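Local coordinates for protein methylornithine synthase PylB (Methanosarcina barkeri, PDB 3T7V) that catalyses the radical-based isomerisation of L-lysine to (3R)-3-methyl-D-ornithine, using a [4Fe-4S] cluster and S-adenosyl-L-methionine, in pyrrolysine biosynthesis, at residues K16-Y21 with A47-D52; L32-K37 with E41-A46; L221-M226 with I262-L267; I274-D279 with L288-G293. All blocks are in the same frame, centred on the assembly; numbering follows the deposited sequence.

Contact 1 (K16-Y21 with A47-D52)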
loop_
_atom_site.group_PDB
_atom_site.type_symbol
_atom_site.label_atom_id
_atom_site.label_comp_id
_atom_site.label_asym_id
_atom_site.label_seq_id
_atom_site.Cartn_x
_atom_site.Cartn_y
_atom_site.Cartn_z
ATOM N N LYS A 16 19.321 4.967 -18.387
ATOM C CA LYS A 16 19.528 3.570 -18.666
ATOM C C LYS A 16 18.206 2.792 -18.403
ATOM O O LYS A 16 17.745 2.005 -19.220
ATOM C CB LYS A 16 20.733 3.008 -17.812
ATOM C CG LYS A 16 22.127 3.597 -18.132
ATOM C CD LYS A 16 23.165 3.275 -17.048
ATOM C CE LYS A 16 23.479 1.774 -16.936
ATOM N NZ LYS A 16 24.632 1.484 -16.017
ATOM N N VAL A 17 17.574 3.034 -17.262
ATOM C CA VAL A 17 16.321 2.355 -16.964
ATOM C C VAL A 17 15.182 2.663 -17.929
ATOM O O VAL A 17 14.416 1.768 -18.341
ATOM C CB VAL A 17 15.932 2.653 -15.489
ATOM C CG1 VAL A 17 14.520 2.198 -15.177
ATOM C CG2 VAL A 17 16.961 1.944 -14.613
ATOM N N ILE A 18 15.072 3.932 -18.289
ATOM C CA ILE A 18 14.079 4.376 -19.281
ATOM C C ILE A 18 14.250 3.578 -20.580
ATOM O O ILE A 18 13.260 3.141 -21.186
ATOM C CB ILE A 18 14.114 5.929 -19.492
ATOM C CG1 ILE A 18 13.550 6.607 -18.237
ATOM C CG2 ILE A 18 13.332 6.365 -20.751
ATOM C CD1 ILE A 18 13.974 8.068 -18.137
ATOM N N GLU A 19 15.504 3.334 -20.946
ATOM C CA GLU A 19 15.823 2.589 -22.178
ATOM C C GLU A 19 15.683 1.069 -22.118
ATOM O O GLU A 19 15.829 0.414 -23.166
ATOM C CB GLU A 19 17.226 2.949 -22.621
ATOM C CG GLU A 19 17.389 4.404 -23.007
ATOM C CD GLU A 19 16.767 4.714 -24.354
ATOM O OE1 GLU A 19 15.524 4.594 -24.481
ATOM O OE2 GLU A 19 17.525 5.078 -25.279
ATOM N N GLY A 20 15.459 0.518 -20.904
ATOM C CA GLY A 20 15.164 -0.902 -20.698
ATOM C C GLY A 20 16.169 -1.628 -19.830
ATOM O O GLY A 20 16.073 -2.841 -19.665
ATOM N N TYR A 21 17.153 -0.917 -19.280
ATOM C CA TYR A 21 18.159 -1.571 -18.411
ATOM C C TYR A 21 17.497 -2.267 -17.205
ATOM O O TYR A 21 16.637 -1.666 -16.543
ATOM C CB TYR A 21 19.232 -0.550 -17.950
ATOM C CG TYR A 21 20.312 -1.155 -17.091
ATOM C CD1 TYR A 21 21.287 -1.985 -17.653
ATOM C CD2 TYR A 21 20.309 -0.941 -15.698
ATOM C CE1 TYR A 21 22.242 -2.596 -16.860
ATOM C CE2 TYR A 21 21.238 -1.555 -14.878
ATOM C CZ TYR A 21 22.240 -2.368 -15.476
ATOM O OH TYR A 21 23.201 -2.964 -14.682
ATOM N N ALA A 47 15.449 7.991 -9.697
ATOM C CA ALA A 47 14.056 7.497 -9.665
ATOM C C ALA A 47 13.059 8.588 -10.092
ATOM O O ALA A 47 12.070 8.266 -10.760
ATOM C CB ALA A 47 13.753 7.001 -8.249
ATOM N N ARG A 48 13.259 9.843 -9.719
ATOM C CA ARG A 48 12.328 10.868 -10.214
ATOM C C ARG A 48 12.433 11.014 -11.752
ATOM O O ARG A 48 11.420 11.255 -12.401
ATOM C CB ARG A 48 12.639 12.204 -9.555
ATOM C CG ARG A 48 12.323 12.306 -8.078
ATOM C CD ARG A 48 12.315 13.762 -7.581
ATOM N NE ARG A 48 13.640 14.428 -7.761
ATOM C CZ ARG A 48 14.614 14.417 -6.872
ATOM N NH1 ARG A 48 14.503 13.718 -5.732
ATOM N NH2 ARG A 48 15.745 15.085 -7.162
ATOM N N LYS A 49 13.630 10.877 -12.345
ATOM C CA LYS A 49 13.710 10.935 -13.797
ATOM C C LYS A 49 12.843 9.877 -14.473
ATOM O O LYS A 49 12.120 10.110 -15.440
ATOM C CB LYS A 49 15.168 10.740 -14.240
ATOM C CG LYS A 49 15.388 11.025 -15.742
ATOM C CD LYS A 49 16.826 10.804 -16.219
ATOM C CE LYS A 49 17.773 11.848 -15.662
ATOM N NZ LYS A 49 19.207 11.466 -15.899
ATOM N N VAL A 50 12.882 8.664 -13.913
ATOM C CA VAL A 50 12.130 7.536 -14.470
ATOM C C VAL A 50 10.648 7.812 -14.257
ATOM O O VAL A 50 9.859 7.707 -15.200
ATOM C CB VAL A 50 12.551 6.182 -13.765
ATOM C CG1 VAL A 50 11.713 5.040 -14.314
ATOM C CG2 VAL A 50 14.020 5.930 -14.086
ATOM N N ARG A 51 10.277 8.190 -13.029
ATOM C CA ARG A 51 8.849 8.450 -12.763
ATOM C C ARG A 51 8.300 9.605 -13.627
ATOM O O ARG A 51 7.205 9.504 -14.167
ATOM C CB ARG A 51 8.710 8.873 -11.334
ATOM C CG ARG A 51 7.292 8.872 -10.771
ATOM C CD ARG A 51 6.702 10.232 -10.659
ATOM N NE ARG A 51 7.569 11.382 -10.406
ATOM C CZ ARG A 51 7.937 11.829 -9.208
ATOM N NH1 ARG A 51 7.503 11.258 -8.108
ATOM N NH2 ARG A 51 8.718 12.895 -9.093
ATOM N N ASP A 52 9.123 10.640 -13.839
ATOM C CA ASP A 52 8.648 11.800 -14.608
ATOM C C ASP A 52 8.493 11.413 -16.074
ATOM O O ASP A 52 7.616 11.908 -16.769
ATOM C CB ASP A 52 9.645 12.970 -14.478
ATOM C CG ASP A 52 9.686 13.612 -13.066
ATOM O OD1 ASP A 52 8.835 13.341 -12.168
ATOM O OD2 ASP A 52 10.624 14.437 -12.838
#
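V17 and V50 cross at about a right angle where the short N-terminal helix 13-18 packs on helix 37-55, ahead of strand 58-68 of the TIM barrel. With CG1 anti to the backbone N (chi1 169°), V17 sends that methyl across to V50 CG2, 3.9 Å away. The V50 methyls both lie near it, since V50 CG1 is 4.1 Å from V17 CG1. P270 packs against V17 and V50 as well, drawing the pair toward the loop after helix 258-268, and L267 of that helix touches V50. The helix closes in a Schellman motif with G20 at positive phi (119°), a backbone angle that suits glycine; its two bonds run from G20 N to V17 O and from Y21 N to K16 O, each 3.0 Å. I18 is likewise turned about square to its partner, K49, but its reach is longer. The small helix thus meets both side chain and backbone of its neighbour: I18 CG1 lies 4.1 Å from V50 CA, and I18 CD1 comes within 3.9 Å of K49 O while resting on the aliphatic start of the lysine, 4.1 Å from K49 CG.

Contact 2 (L32-K37 with E41-A46)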
loop_
_atom_site.group_PDB
_atom_site.type_symbol
_atom_site.label_atom_id
_atom_site.label_comp_id
_atom_site.label_asym_id
_atom_site.label_seq_id
_atom_site.Cartn_x
_atom_site.Cartn_y
_atom_site.Cartn_z
ATOM N N LEU A 32 21.153 -0.461 -2.337
ATOM C CA LEU A 32 20.645 -0.687 -0.993
ATOM C C LEU A 32 21.655 -0.388 0.103
ATOM O O LEU A 32 21.299 -0.263 1.268
ATOM C CB LEU A 32 20.029 -2.085 -0.864
ATOM C CG LEU A 32 18.738 -2.297 -1.697
ATOM C CD1 LEU A 32 18.404 -3.806 -1.728
ATOM C CD2 LEU A 32 17.524 -1.468 -1.148
ATOM N N SER A 33 22.959 -0.300 -0.221
ATOM C CA SER A 33 23.924 -0.029 0.855
ATOM C C SER A 33 24.303 1.475 0.868
ATOM O O SER A 33 25.178 1.864 1.616
ATOM C CB SER A 33 25.117 -0.980 0.794
ATOM O OG SER A 33 25.709 -0.816 -0.434
ATOM N N LEU A 34 23.645 2.318 0.055
ATOM C CA LEU A 34 23.999 3.727 -0.010
ATOM C C LEU A 34 23.693 4.383 1.340
ATOM O O LEU A 34 22.654 4.115 1.943
ATOM C CB LEU A 34 23.278 4.492 -1.150
ATOM C CG LEU A 34 23.561 4.128 -2.582
ATOM C CD1 LEU A 34 22.534 4.811 -3.465
ATOM C CD2 LEU A 34 24.923 4.656 -2.957
ATOM N N GLU A 35 24.617 5.204 1.830
ATOM C CA GLU A 35 24.488 5.773 3.164
ATOM C C GLU A 35 24.664 7.301 3.114
ATOM O O GLU A 35 24.049 8.030 3.917
ATOM C CB GLU A 35 25.544 5.110 4.078
ATOM C CG GLU A 35 25.692 5.733 5.461
ATOM C CD GLU A 35 26.655 4.959 6.345
ATOM O OE1 GLU A 35 26.175 4.044 7.051
ATOM O OE2 GLU A 35 27.878 5.247 6.318
ATOM N N SER A 36 25.478 7.780 2.166
ATOM C CA SER A 36 25.832 9.236 2.127
ATOM C C SER A 36 24.715 10.091 1.588
ATOM O O SER A 36 23.937 9.645 0.745
ATOM C CB SER A 36 27.098 9.485 1.311
ATOM O OG SER A 36 26.880 9.306 -0.069
ATOM N N LYS A 37 24.645 11.325 2.069
ATOM C CA LYS A 37 23.615 12.293 1.652
ATOM C C LYS A 37 23.656 12.468 0.150
ATOM O O LYS A 37 22.608 12.439 -0.517
ATOM C CB LYS A 37 23.730 13.649 2.412
ATOM C CG LYS A 37 23.222 13.622 3.868
ATOM C CD LYS A 37 23.420 14.966 4.603
ATOM C CE LYS A 37 23.333 14.890 6.148
ATOM N NZ LYS A 37 23.581 16.158 6.959
ATOM N N GLU A 41 20.804 11.288 -2.563
ATOM C CA GLU A 41 20.182 12.278 -3.460
ATOM C C GLU A 41 20.328 11.871 -4.949
ATOM O O GLU A 41 19.407 12.090 -5.742
ATOM C CB GLU A 41 20.720 13.706 -3.199
ATOM C CG GLU A 41 19.990 14.748 -3.974
ATOM C CD GLU A 41 18.472 14.599 -3.816
ATOM O OE1 GLU A 41 17.987 14.687 -2.647
ATOM O OE2 GLU A 41 17.755 14.356 -4.842
ATOM N N ARG A 42 21.437 11.226 -5.324
ATOM C CA ARG A 42 21.585 10.804 -6.710
ATOM C C ARG A 42 20.615 9.648 -7.013
ATOM O O ARG A 42 20.051 9.550 -8.126
ATOM C CB ARG A 42 23.054 10.496 -7.106
ATOM C CG ARG A 42 23.627 9.176 -6.736
ATOM C CD ARG A 42 24.468 8.636 -7.892
ATOM N NE ARG A 42 24.972 7.290 -7.605
ATOM C CZ ARG A 42 24.219 6.197 -7.503
ATOM N NH1 ARG A 42 22.906 6.259 -7.657
ATOM N NH2 ARG A 42 24.789 5.038 -7.231
ATOM N N LEU A 43 20.372 8.807 -6.026
ATOM C CA LEU A 43 19.399 7.681 -6.187
ATOM C C LEU A 43 17.963 8.253 -6.318
ATOM O O LEU A 43 17.239 7.836 -7.261
ATOM C CB LEU A 43 19.514 6.744 -4.974
ATOM C CG LEU A 43 18.444 5.668 -4.909
ATOM C CD1 LEU A 43 18.421 4.786 -6.184
ATOM C CD2 LEU A 43 18.510 4.870 -3.607
ATOM N N TYR A 44 17.581 9.176 -5.442
ATOM C CA TYR A 44 16.240 9.792 -5.560
ATOM C C TYR A 44 16.049 10.509 -6.892
ATOM O O TYR A 44 15.061 10.367 -7.520
ATOM C CB TYR A 44 15.955 10.780 -4.431
ATOM C CG TYR A 44 16.191 10.233 -3.024
ATOM C CD1 TYR A 44 15.988 8.847 -2.719
ATOM C CD2 TYR A 44 16.530 11.078 -1.963
ATOM C CE1 TYR A 44 16.205 8.366 -1.433
ATOM C CE2 TYR A 44 16.711 10.593 -0.704
ATOM C CZ TYR A 44 16.550 9.251 -0.441
ATOM O OH TYR A 44 16.813 8.844 0.836
ATOM N N SER A 45 17.080 11.260 -7.326
ATOM C CA SER A 45 17.022 11.960 -8.601
ATOM C C SER A 45 16.849 10.992 -9.766
ATOM O O SER A 45 16.067 11.260 -10.680
ATOM C CB SER A 45 18.344 12.760 -8.809
ATOM O OG SER A 45 18.251 13.437 -10.043
ATOM N N ALA A 46 17.563 9.855 -9.757
ATOM C CA ALA A 46 17.388 8.884 -10.826
ATOM C C ALA A 46 15.945 8.357 -10.879
ATOM O O ALA A 46 15.334 8.178 -11.948
ATOM C CB ALA A 46 18.404 7.709 -10.670
#
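The guanidinium of R42 is the flat group here, and L34 meets it obliquely: L34 CD2 is 4.3 Å from R42 NH2. This surface contact belongs to an alpha-alpha connection, in which residues 33-36 lead from helix 25-32 into the first turns of helix 37-55. The other methyl of L34 does the apolar work. L34 CD1 lies 3.9 Å from L43 CB and 4.0 Å from L43 CD2, the two leucines approaching at a slant. With CG anti to the backbone N (chi1 172°), L43 carries CD2 to that methyl; it also packs against L31 and against K260, S263 and L267 of helix 258-268, and L34 adds to the packing round it. The polar side of the connection is set by the start of the helix. S36 is the N-cap, its OG bonded to G39 N, and the carbonyls of L32 and L34 both receive K260 NZ, which ties the turn to helix 258-268. At E41 the side chain bends at chi2 (50°), and its OE2 forms a salt bridge with R48, two turns further along. The first helical turn is closed by E41 N, which donates to K37 O over 3.0 Å.

Contact 3 (L221-M226 with I262-L267)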
loop_
_atom_site.group_PDB
_atom_site.type_symbol
_atom_site.label_atom_id
_atom_site.label_comp_id
_atom_site.label_asym_id
_atom_site.label_seq_id
_atom_site.Cartn_x
_atom_site.Cartn_y
_atom_site.Cartn_z
ATOM N N LEU A 221 15.740 -10.680 -1.920
ATOM C CA LEU A 221 14.866 -11.845 -2.122
ATOM C C LEU A 221 13.421 -11.329 -2.263
ATOM O O LEU A 221 12.693 -11.760 -3.153
ATOM C CB LEU A 221 14.905 -12.790 -0.931
ATOM C CG LEU A 221 16.045 -13.766 -0.630
ATOM C CD1 LEU A 221 15.698 -14.613 0.617
ATOM C CD2 LEU A 221 16.129 -14.653 -1.875
ATOM N N SER A 222 13.068 -10.329 -1.477
ATOM C CA SER A 222 11.686 -9.815 -1.553
ATOM C C SER A 222 11.419 -8.989 -2.781
ATOM O O SER A 222 10.348 -9.116 -3.395
ATOM C CB SER A 222 11.366 -9.010 -0.320
ATOM O OG SER A 222 11.343 -9.897 0.783
ATOM N N LEU A 223 12.396 -8.186 -3.193
ATOM C CA LEU A 223 12.223 -7.437 -4.457
ATOM C C LEU A 223 12.102 -8.390 -5.681
ATOM O O LEU A 223 11.227 -8.192 -6.555
ATOM C CB LEU A 223 13.406 -6.460 -4.711
ATOM C CG LEU A 223 13.421 -5.319 -3.642
ATOM C CD1 LEU A 223 14.788 -4.595 -3.698
ATOM C CD2 LEU A 223 12.332 -4.265 -3.921
ATOM N N ARG A 224 12.960 -9.420 -5.737
ATOM C CA ARG A 224 12.908 -10.350 -6.826
ATOM C C ARG A 224 11.595 -11.157 -6.732
ATOM O O ARG A 224 10.966 -11.445 -7.761
ATOM C CB ARG A 224 14.125 -11.291 -6.806
ATOM C CG ARG A 224 15.444 -10.587 -7.069
ATOM C CD ARG A 224 15.417 -10.065 -8.476
ATOM N NE ARG A 224 16.762 -9.544 -8.777
ATOM C CZ ARG A 224 16.984 -8.587 -9.680
ATOM N NH1 ARG A 224 15.974 -8.079 -10.358
ATOM N NH2 ARG A 224 18.225 -8.129 -9.872
ATOM N N GLY A 225 11.133 -11.502 -5.515
ATOM C CA GLY A 225 9.876 -12.297 -5.300
ATOM C C GLY A 225 8.706 -11.504 -5.808
ATOM O O GLY A 225 7.812 -12.087 -6.492
ATOM N N MET A 226 8.694 -10.223 -5.506
ATOM C CA MET A 226 7.580 -9.321 -5.994
ATOM C C MET A 226 7.546 -9.242 -7.494
ATOM O O MET A 226 6.448 -9.168 -8.034
ATOM C CB MET A 226 7.600 -7.839 -5.420
ATOM C CG MET A 226 7.075 -7.732 -3.992
ATOM S SD MET A 226 6.489 -6.043 -3.520
ATOM C CE MET A 226 8.124 -5.559 -3.934
ATOM N N ILE A 262 11.854 2.649 -2.118
ATOM C CA ILE A 262 10.929 3.270 -3.135
ATOM C C ILE A 262 11.680 3.585 -4.433
ATOM O O ILE A 262 11.203 3.303 -5.526
ATOM C CB ILE A 262 10.193 4.496 -2.593
ATOM C CG1 ILE A 262 9.140 4.084 -1.586
ATOM C CG2 ILE A 262 9.576 5.285 -3.743
ATOM C CD1 ILE A 262 8.575 5.272 -0.835
ATOM N N SER A 263 12.880 4.195 -4.246
ATOM C CA SER A 263 13.647 4.525 -5.467
ATOM C C SER A 263 14.072 3.267 -6.203
ATOM O O SER A 263 13.976 3.212 -7.417
ATOM C CB SER A 263 14.878 5.320 -5.119
ATOM O OG SER A 263 14.520 6.541 -4.498
ATOM N N VAL A 264 14.493 2.231 -5.473
ATOM C CA VAL A 264 14.875 0.991 -6.141
ATOM C C VAL A 264 13.652 0.370 -6.829
ATOM O O VAL A 264 13.740 -0.130 -7.967
ATOM C CB VAL A 264 15.485 0.014 -5.093
ATOM C CG1 VAL A 264 15.644 -1.350 -5.720
ATOM C CG2 VAL A 264 16.876 0.555 -4.691
ATOM N N LEU A 265 12.464 0.423 -6.182
ATOM C CA LEU A 265 11.256 -0.117 -6.843
ATOM C C LEU A 265 10.962 0.641 -8.124
ATOM O O LEU A 265 10.470 0.053 -9.094
ATOM C CB LEU A 265 10.003 0.060 -5.906
ATOM C CG LEU A 265 9.987 -1.016 -4.781
ATOM C CD1 LEU A 265 8.853 -0.632 -3.769
ATOM C CD2 LEU A 265 9.757 -2.419 -5.286
ATOM N N ARG A 266 11.156 1.954 -8.083
ATOM C CA ARG A 266 10.887 2.741 -9.334
ATOM C C ARG A 266 11.868 2.343 -10.443
ATOM O O ARG A 266 11.478 2.307 -11.635
ATOM C CB ARG A 266 10.974 4.221 -9.046
ATOM C CG ARG A 266 10.825 5.171 -10.252
ATOM C CD ARG A 266 9.536 4.907 -11.019
ATOM N NE ARG A 266 8.387 5.304 -10.218
ATOM C CZ ARG A 266 7.136 4.880 -10.443
ATOM N NH1 ARG A 266 6.838 4.057 -11.418
ATOM N NH2 ARG A 266 6.170 5.214 -9.575
ATOM N N LEU A 267 13.085 2.008 -10.027
ATOM C CA LEU A 267 14.060 1.671 -11.048
ATOM C C LEU A 267 13.816 0.246 -11.568
ATOM O O LEU A 267 14.217 -0.082 -12.658
ATOM C CB LEU A 267 15.487 1.848 -10.478
ATOM C CG LEU A 267 15.869 3.303 -10.106
ATOM C CD1 LEU A 267 17.244 3.401 -9.434
ATOM C CD2 LEU A 267 15.883 4.179 -11.338
#
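Beside L223, which meets V264 and L265 across the contact, S222 OG is gripped by several groups: it receives Y173 N and makes weak bonds with S218 O and T172 OG1. That hydroxyl belongs to helix 216-228, which presents L223 and M226 to V264 and L265 of helix 258-268. These are consecutive helices of the TIM barrel, joined through strand 233-238, and both run in broadly the same direction: the segment axes approach to 11.7 Å with a signed crossing angle of -37°. The interface itself is apolar. L223 divides its two methyls between neighbours: CD1 touches V264 CG1 at 3.9 Å, the side chains standing about square to one another, while CD2 presses on L265 CD2 at 3.4 Å, closer than carbons usually come. A methyl pair this near marks a tightly fitted spot, with L223 and L265 meeting on a slant. M226 comes to the same leucine from the next turn. Its chain folds at chi3 (-58°), which brings CE round onto L265. L223 and M226 also rest on I208, so helix 216-228 is seated on strand 203-210; L28 and L31 of helix 25-32 cover V264. The L265 side chain is about 6 Å from that of R235, which binds the methylornithine, consistent with second-shell packing. L265 CD2 is shared by two partners, L223 CD2 and M226 CE, the latter 3.8 Å away.

Contact 4 (I274-D279 with L288-G293). With MD0 (5-amino-D-isoleucine), chain D.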
loop_
_atom_site.group_PDB
_atom_site.type_symbol
_atom_site.label_atom_id
_atom_site.label_comp_id
_atom_site.label_asym_id
_atom_site.label_seq_id
_atom_site.Cartn_x
_atom_site.Cartn_y
_atom_site.Cartn_z
ATOM N N ILE A 274 3.488 3.085 -7.449
ATOM C CA ILE A 274 4.248 2.908 -6.201
ATOM C C ILE A 274 3.747 3.949 -5.253
ATOM O O ILE A 274 3.812 5.165 -5.576
ATOM C CB ILE A 274 5.769 3.122 -6.395
ATOM C CG1 ILE A 274 6.252 2.179 -7.490
ATOM C CG2 ILE A 274 6.520 2.971 -5.059
ATOM C CD1 ILE A 274 7.769 2.319 -7.870
ATOM N N PRO A 275 3.206 3.559 -4.084
ATOM C CA PRO A 275 2.553 4.499 -3.168
ATOM C C PRO A 275 3.441 5.298 -2.320
ATOM O O PRO A 275 4.536 4.800 -1.852
ATOM C CB PRO A 275 1.636 3.610 -2.340
ATOM C CG PRO A 275 2.217 2.289 -2.344
ATOM C CD PRO A 275 2.982 2.164 -3.670
ATOM N N ALA A 276 3.015 6.531 -2.045
ATOM C CA ALA A 276 3.540 7.336 -0.969
ATOM C C ALA A 276 2.404 7.305 0.103
ATOM O O ALA A 276 1.380 8.011 -0.043
ATOM C CB ALA A 276 3.786 8.750 -1.487
ATOM N N SER A 277 2.566 6.499 1.144
ATOM C CA SER A 277 1.557 6.356 2.206
ATOM C C SER A 277 1.650 7.433 3.274
ATOM O O SER A 277 2.730 7.677 3.821
ATOM C CB SER A 277 1.708 4.981 2.900
ATOM O OG SER A 277 0.788 4.897 4.006
ATOM N N LEU A 278 0.518 8.052 3.600
ATOM C CA LEU A 278 0.482 9.050 4.702
ATOM C C LEU A 278 0.544 8.337 6.081
ATOM O O LEU A 278 0.731 8.975 7.102
ATOM C CB LEU A 278 -0.835 9.785 4.653
ATOM C CG LEU A 278 -1.157 10.641 3.420
ATOM C CD1 LEU A 278 -2.348 11.570 3.671
ATOM C CD2 LEU A 278 0.010 11.440 2.924
ATOM N N ASP A 279 0.344 7.003 6.090
ATOM C CA ASP A 279 0.209 6.298 7.367
ATOM C C ASP A 279 1.536 6.216 8.169
ATOM O O ASP A 279 1.515 5.968 9.385
ATOM C CB ASP A 279 -0.258 4.850 7.050
ATOM C CG ASP A 279 -1.062 4.195 8.150
ATOM O OD1 ASP A 279 -1.643 4.848 9.043
ATOM O OD2 ASP A 279 -1.196 2.936 8.012
ATOM N N LEU A 288 8.667 13.327 0.868
ATOM C CA LEU A 288 9.923 12.592 0.759
ATOM C C LEU A 288 9.729 11.367 -0.154
ATOM O O LEU A 288 10.593 10.969 -0.974
ATOM C CB LEU A 288 10.347 12.124 2.146
ATOM C CG LEU A 288 10.829 13.242 3.104
ATOM C CD1 LEU A 288 11.047 12.746 4.527
ATOM C CD2 LEU A 288 12.106 13.839 2.549
ATOM N N ARG A 289 8.561 10.751 0.017
ATOM C CA ARG A 289 8.273 9.474 -0.754
ATOM C C ARG A 289 8.000 9.776 -2.200
ATOM O O ARG A 289 8.505 9.052 -3.098
ATOM C CB ARG A 289 7.085 8.729 -0.110
ATOM C CG ARG A 289 7.473 8.099 1.250
ATOM C CD ARG A 289 6.290 7.929 2.215
ATOM N NE ARG A 289 6.780 7.145 3.364
ATOM C CZ ARG A 289 7.524 7.632 4.389
ATOM N NH1 ARG A 289 7.899 8.927 4.432
ATOM N NH2 ARG A 289 7.948 6.791 5.339
ATOM N N LEU A 290 7.226 10.821 -2.513
ATOM C CA LEU A 290 7.114 11.259 -3.919
ATOM C C LEU A 290 8.460 11.665 -4.527
ATOM O O LEU A 290 8.772 11.274 -5.698
ATOM C CB LEU A 290 6.135 12.447 -4.095
ATOM C CG LEU A 290 4.671 12.067 -3.705
ATOM C CD1 LEU A 290 3.869 13.375 -3.539
ATOM C CD2 LEU A 290 4.032 11.154 -4.794
ATOM N N ASN A 291 9.314 12.355 -3.733
ATOM C CA ASN A 291 10.637 12.705 -4.264
ATOM C C ASN A 291 11.584 11.541 -4.340
ATOM O O ASN A 291 12.654 11.678 -4.915
ATOM C CB ASN A 291 11.215 13.824 -3.406
ATOM C CG ASN A 291 10.547 15.147 -3.695
ATOM O OD1 ASN A 291 10.010 15.369 -4.822
ATOM N ND2 ASN A 291 10.585 16.052 -2.727
ATOM N N ALA A 292 11.211 10.378 -3.832
ATOM C CA ALA A 292 12.013 9.142 -4.032
ATOM C C ALA A 292 11.439 8.301 -5.213
ATOM O O ALA A 292 12.026 7.267 -5.557
ATOM C CB ALA A 292 11.973 8.275 -2.775
ATOM N N GLY A 293 10.350 8.757 -5.843
ATOM C CA GLY A 293 9.831 8.045 -7.035
ATOM C C GLY A 293 8.423 7.501 -6.944
ATOM O O GLY A 293 7.957 6.892 -7.869
HETATM C C MD0 D . -1.956 2.618 3.262
HETATM N N MD0 D . -2.991 2.696 5.456
HETATM O O MD0 D . -2.132 2.731 2.032
HETATM C CA MD0 D . -3.080 2.126 4.116
HETATM C CB MD0 D . -3.064 0.569 4.194
HETATM C CD MD0 D . -3.870 -1.430 2.765
HETATM N NE MD0 D . -4.158 -1.839 1.396
HETATM C CG MD0 D . -3.366 0.010 2.773
HETATM C CG2 MD0 D . -1.732 -0.026 4.718
HETATM O OXT MD0 D . -0.887 2.895 3.820
#
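Apolar contact brings A276 and R289 together: A276 CB lies 3.6 Å from R289 CB. The CA atoms of A276 and R289 are 5.2 Å apart, and the alanine's small side chain leaves room for so close an approach. The same methyl touches L290, at 4.1 Å from CG, so one small side chain sits against two successive helical residues. R289 then runs extended from CG to NE along the strand, its CD passing 3.9 Å from S277 O. The polar end of that arginine is engaged beyond the contact, NE with E258 and NH1 with E281.

What the packing joins are the first two elements of a beta-alpha-beta unit of the TIM barrel, strand 275-277 and the far end of helix 278-291, which leads on to strand 296-300. That helix finishes in a Schellman motif, G293 N bonding to L290 O.

Hydrogen bonds take over at the C-terminal end of the strand, where TIM-barrel active sites lie and the product, 3-methyl-D-ornithine (5-amino-D-isoleucine), is bound. S277 is the N-cap: its OG, anti to the backbone N (chi1 175°), accepts from D279 N at 3.0 Å and donates to OXT of the ligand carboxylate at 2.6 Å. The received N-H may polarise the hydroxyl toward that carboxylate. S299 and T298, from the next strand, also bond to the ligand. The ligand's alpha-amino N reaches D279 OD2 in a weak bond of 3.1 Å. Of the aspartate's oxygens, OD1 takes a salt bridge from R322 and the N-H of N312, OD2 the N-H groups of V310 and A311.

In the fold
The four contacts lead from the protein's outer helices inward to its pocket. Contacts 1 and 2 share helix 37-55, their centres 15 Å apart, and R48 NH2 of the one stands 3.2 Å from E41 OE2 of the other. Both lean on helix 258-268 of contact 3: V50 CG2 and L267 CD2 are 3.8 Å apart, L43 CD1 and L267 CD1 3.7 Å. Contact 4 is clasped to these helices by carbonyls at the C-terminal end of helix 278-291 and just after it, since R266 NE approaches G293 O to 2.9 Å and R51 NH1 approaches L290 O to 2.7 Å. Contact 4 holds the ligand directly. By contrast, the M226 side chain of contact 3 lies about 12 Å from it, and contacts 1 and 2 lie away from the site.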